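Putative oxidoreductase (Yersinia pestis, PDB 3KUX) probably acts as an NAD(P)-dependent oxidoreductase, binding the dinucleotide in an N-terminal Rossmann domain, although its substrate is not established. Local coordinates at residues Asp6-Gly11 and Gly308-Ile313. Residues are numbered along the deposited sequence; the frame is centred on the assembly and turned at random.
Sequences DKIKVG and GIRDAI
Arg310, which meets Ile8 through its aliphatic stem, carries a guanidinium whose edge faces the carboxylate of its neighbour Asp311, in plane. Arg310 NE donates a hydrogen bond, part of a salt bridge, to Asp311 OD1 (2.7 Å), the oxygen sitting 7° out of the guanidinium plane. The carboxylate is turned against it: its OD1 is approached from above its own plane, 46° out. NH2 adds weak hydrogen bonds to OD1 and OD2, while NH1 hydrogen-bonds to Pro31 O; these bonds, two of them weak, fix the end group, which lies away from the strand. A bend at chi3 (67°) separates it from Arg310 CG, which stays 4.1 Å from Ile8 CD1.

The contact depends on that one methyl of Ile8. With CG1 anti to the carbonyl carbon and the outer torsion extended, CD1 reaches the helix where the closest CA atoms, those of Ile8 and Arg310, are 7.3 Å apart. Ile8 CD1 lies 3.7 Å from Ile313 CB and 3.8 Å from Ile313 CG2, the two side chains crossing at a slant. Arg310 O is also 3.7 Å from Ile8 CD1, a van der Waals approach to the helix backbone.

Strand 8-13 is an inner strand of the parallel Rossmann sheet, and helix 303-313, from the C-terminal family region, packs on that sheet. Arg310 also touches Leu33, Ile309 reaches Leu70 and Val95, and Ile313 meets His93. The contact, burying 125 Å² over both sides, is van der Waals packing of the Ile8 methyl against Ile313, the Arg310 stem and a backbone carbonyl oxygen; the ionic pairing belongs to the helix.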
ATOM      1  N   ASP A   6      20.339  -6.877  18.611  1.00 65.86           N
ATOM      2  CA  ASP A   6      20.933  -6.310  17.403  1.00 62.40           C
ATOM      3  C   ASP A   6      19.990  -5.317  16.725  1.00 58.95           C
ATOM      4  O   ASP A   6      18.771  -5.456  16.794  1.00 58.58           O
ATOM      5  CB  ASP A   6      21.343  -7.419  16.432  1.00 63.18           C
ATOM      6  CG  ASP A   6      22.522  -7.025  15.563  1.00 65.00           C
ATOM      7  OD1 ASP A   6      23.312  -6.153  15.988  1.00 62.39           O
ATOM      8  OD2 ASP A   6      22.663  -7.591  14.458  1.00 68.36           O
ATOM      9  N   LYS A   7      20.568  -4.312  16.072  1.00 54.24           N
ATOM     10  CA  LYS A   7      19.786  -3.249  15.454  1.00 49.80           C
ATOM     11  C   LYS A   7      20.198  -2.975  14.015  1.00 46.32           C
ATOM     12  O   LYS A   7      21.379  -3.005  13.675  1.00 46.17           O
ATOM     13  CB  LYS A   7      19.898  -1.960  16.270  1.00 50.17           C
ATOM     14  CG  LYS A   7      18.875  -1.832  17.386  1.00 52.99           C
ATOM     15  CD  LYS A   7      19.247  -0.709  18.346  1.00 55.60           C
ATOM     16  CE  LYS A   7      18.086  -0.352  19.266  1.00 56.31           C
ATOM     17  NZ  LYS A   7      16.986   0.347  18.534  1.00 55.01           N
ATOM     18  N   ILE A   8      19.201  -2.712  13.178  1.00 41.84           N
ATOM     19  CA  ILE A   8      19.412  -2.272  11.809  1.00 37.09           C
ATOM     20  C   ILE A   8      19.208  -0.767  11.782  1.00 35.43           C
ATOM     21  O   ILE A   8      18.104  -0.286  12.031  1.00 35.42           O
ATOM     22  CB  ILE A   8      18.395  -2.925  10.853  1.00 36.73           C
ATOM     23  CG1 ILE A   8      18.613  -4.437  10.791  1.00 35.46           C
ATOM     24  CG2 ILE A   8      18.485  -2.311   9.465  1.00 34.78           C
ATOM     25  CD1 ILE A   8      17.512  -5.189  10.075  1.00 30.92           C
ATOM     26  N   LYS A   9      20.264  -0.018  11.496  1.00 32.88           N
ATOM     27  CA  LYS A   9      20.153   1.434  11.482  1.00 31.74           C
ATOM     28  C   LYS A   9      19.503   1.907  10.187  1.00 30.17           C
ATOM     29  O   LYS A   9      19.871   1.469   9.096  1.00 30.14           O
ATOM     30  CB  LYS A   9      21.518   2.091  11.698  1.00 32.01           C
ATOM     31  CG  LYS A   9      22.217   1.642  12.981  1.00 35.84           C
ATOM     32  CD  LYS A   9      23.417   2.523  13.323  1.00 43.25           C
ATOM     33  CE  LYS A   9      22.980   3.869  13.895  1.00 44.64           C
ATOM     34  NZ  LYS A   9      24.123   4.795  14.134  1.00 37.15           N
ATOM     35  N   VAL A  10      18.526   2.798  10.314  1.00 28.37           N
ATOM     36  CA  VAL A  10      17.724   3.223   9.174  1.00 26.14           C
ATOM     37  C   VAL A  10      17.868   4.712   8.872  1.00 25.67           C
ATOM     38  O   VAL A  10      17.986   5.533   9.781  1.00 25.84           O
ATOM     39  CB  VAL A  10      16.235   2.921   9.412  1.00 25.87           C
ATOM     40  CG1 VAL A  10      15.425   3.287   8.187  1.00 25.61           C
ATOM     41  CG2 VAL A  10      16.039   1.456   9.769  1.00 24.01           C
ATOM     42  N   GLY A  11      17.852   5.049   7.586  1.00 25.33           N
ATOM     43  CA  GLY A  11      17.865   6.443   7.147  1.00 23.61           C
ATOM     44  C   GLY A  11      16.583   6.812   6.415  1.00 22.72           C
ATOM     45  O   GLY A  11      16.261   6.235   5.376  1.00 22.69           O
ATOM     46  N   GLY A 308       8.758  -7.329   8.971  1.00 10.46           N
ATOM     47  CA  GLY A 308       9.056  -8.210   7.850  1.00 10.72           C
ATOM     48  C   GLY A 308      10.310  -7.763   7.125  1.00 11.28           C
ATOM     49  O   GLY A 308      11.121  -8.584   6.697  1.00 11.32           O
ATOM     50  N   ILE A 309      10.465  -6.454   6.978  1.00 11.43           N
ATOM     51  CA  ILE A 309      11.657  -5.903   6.353  1.00 12.01           C
ATOM     52  C   ILE A 309      12.867  -6.270   7.199  1.00 12.93           C
ATOM     53  O   ILE A 309      13.837  -6.843   6.707  1.00 13.72           O
ATOM     54  CB  ILE A 309      11.576  -4.372   6.242  1.00 12.45           C
ATOM     55  CG1 ILE A 309      10.421  -3.953   5.321  1.00 10.37           C
ATOM     56  CG2 ILE A 309      12.904  -3.813   5.752  1.00 10.96           C
ATOM     57  CD1 ILE A 309      10.695  -4.159   3.838  1.00  8.03           C
ATOM     58  N   ARG A 310      12.794  -5.933   8.480  1.00 12.70           N
ATOM     59  CA  ARG A 310      13.807  -6.332   9.434  1.00 12.05           C
ATOM     60  C   ARG A 310      14.240  -7.770   9.184  1.00 13.12           C
ATOM     61  O   ARG A 310      15.400  -8.035   8.869  1.00 14.78           O
ATOM     62  CB  ARG A 310      13.258  -6.202  10.853  1.00 10.95           C
ATOM     63  CG  ARG A 310      14.213  -6.664  11.937  1.00  9.44           C
ATOM     64  CD  ARG A 310      13.482  -6.833  13.250  1.00  5.90           C
ATOM     65  NE  ARG A 310      12.522  -7.928  13.175  1.00  8.01           N
ATOM     66  CZ  ARG A 310      11.420  -8.016  13.914  1.00  3.66           C
ATOM     67  NH1 ARG A 310      11.121  -7.065  14.790  1.00  2.00           N
ATOM     68  NH2 ARG A 310      10.613  -9.055  13.765  1.00  3.32           N
ATOM     69  N   ASP A 311      13.299  -8.698   9.315  1.00 12.80           N
ATOM     70  CA  ASP A 311      13.611 -10.119   9.231  1.00 13.65           C
ATOM     71  C   ASP A 311      14.187 -10.537   7.880  1.00 14.77           C
ATOM     72  O   ASP A 311      14.980 -11.479   7.808  1.00 15.78           O
ATOM     73  CB  ASP A 311      12.384 -10.955   9.586  1.00 13.93           C
ATOM     74  CG  ASP A 311      11.996 -10.820  11.045  1.00 18.50           C
ATOM     75  OD1 ASP A 311      12.806 -10.276  11.826  1.00 28.79           O
ATOM     76  OD2 ASP A 311      10.889 -11.253  11.417  1.00 20.51           O
ATOM     77  N   ALA A 312      13.791  -9.841   6.816  1.00 14.05           N
ATOM     78  CA  ALA A 312      14.317 -10.127   5.482  1.00 12.84           C
ATOM     79  C   ALA A 312      15.781  -9.701   5.356  1.00 13.88           C
ATOM     80  O   ALA A 312      16.599 -10.430   4.792  1.00 12.52           O
ATOM     81  CB  ALA A 312      13.476  -9.455   4.424  1.00 12.98           C
ATOM     82  N   ILE A 313      16.102  -8.519   5.880  1.00 13.00           N
ATOM     83  CA  ILE A 313      17.478  -8.039   5.905  1.00 13.58           C
ATOM     84  C   ILE A 313      18.386  -9.087   6.534  1.00 15.58           C
ATOM     85  O   ILE A 313      19.413  -9.466   5.966  1.00 15.80           O
ATOM     86  CB  ILE A 313      17.614  -6.747   6.734  1.00 14.25           C
ATOM     87  CG1 ILE A 313      16.757  -5.618   6.149  1.00 14.58           C
ATOM     88  CG2 ILE A 313      19.072  -6.331   6.845  1.00 10.79           C
ATOM     89  CD1 ILE A 313      17.088  -5.254   4.726  1.00 18.05           C
TER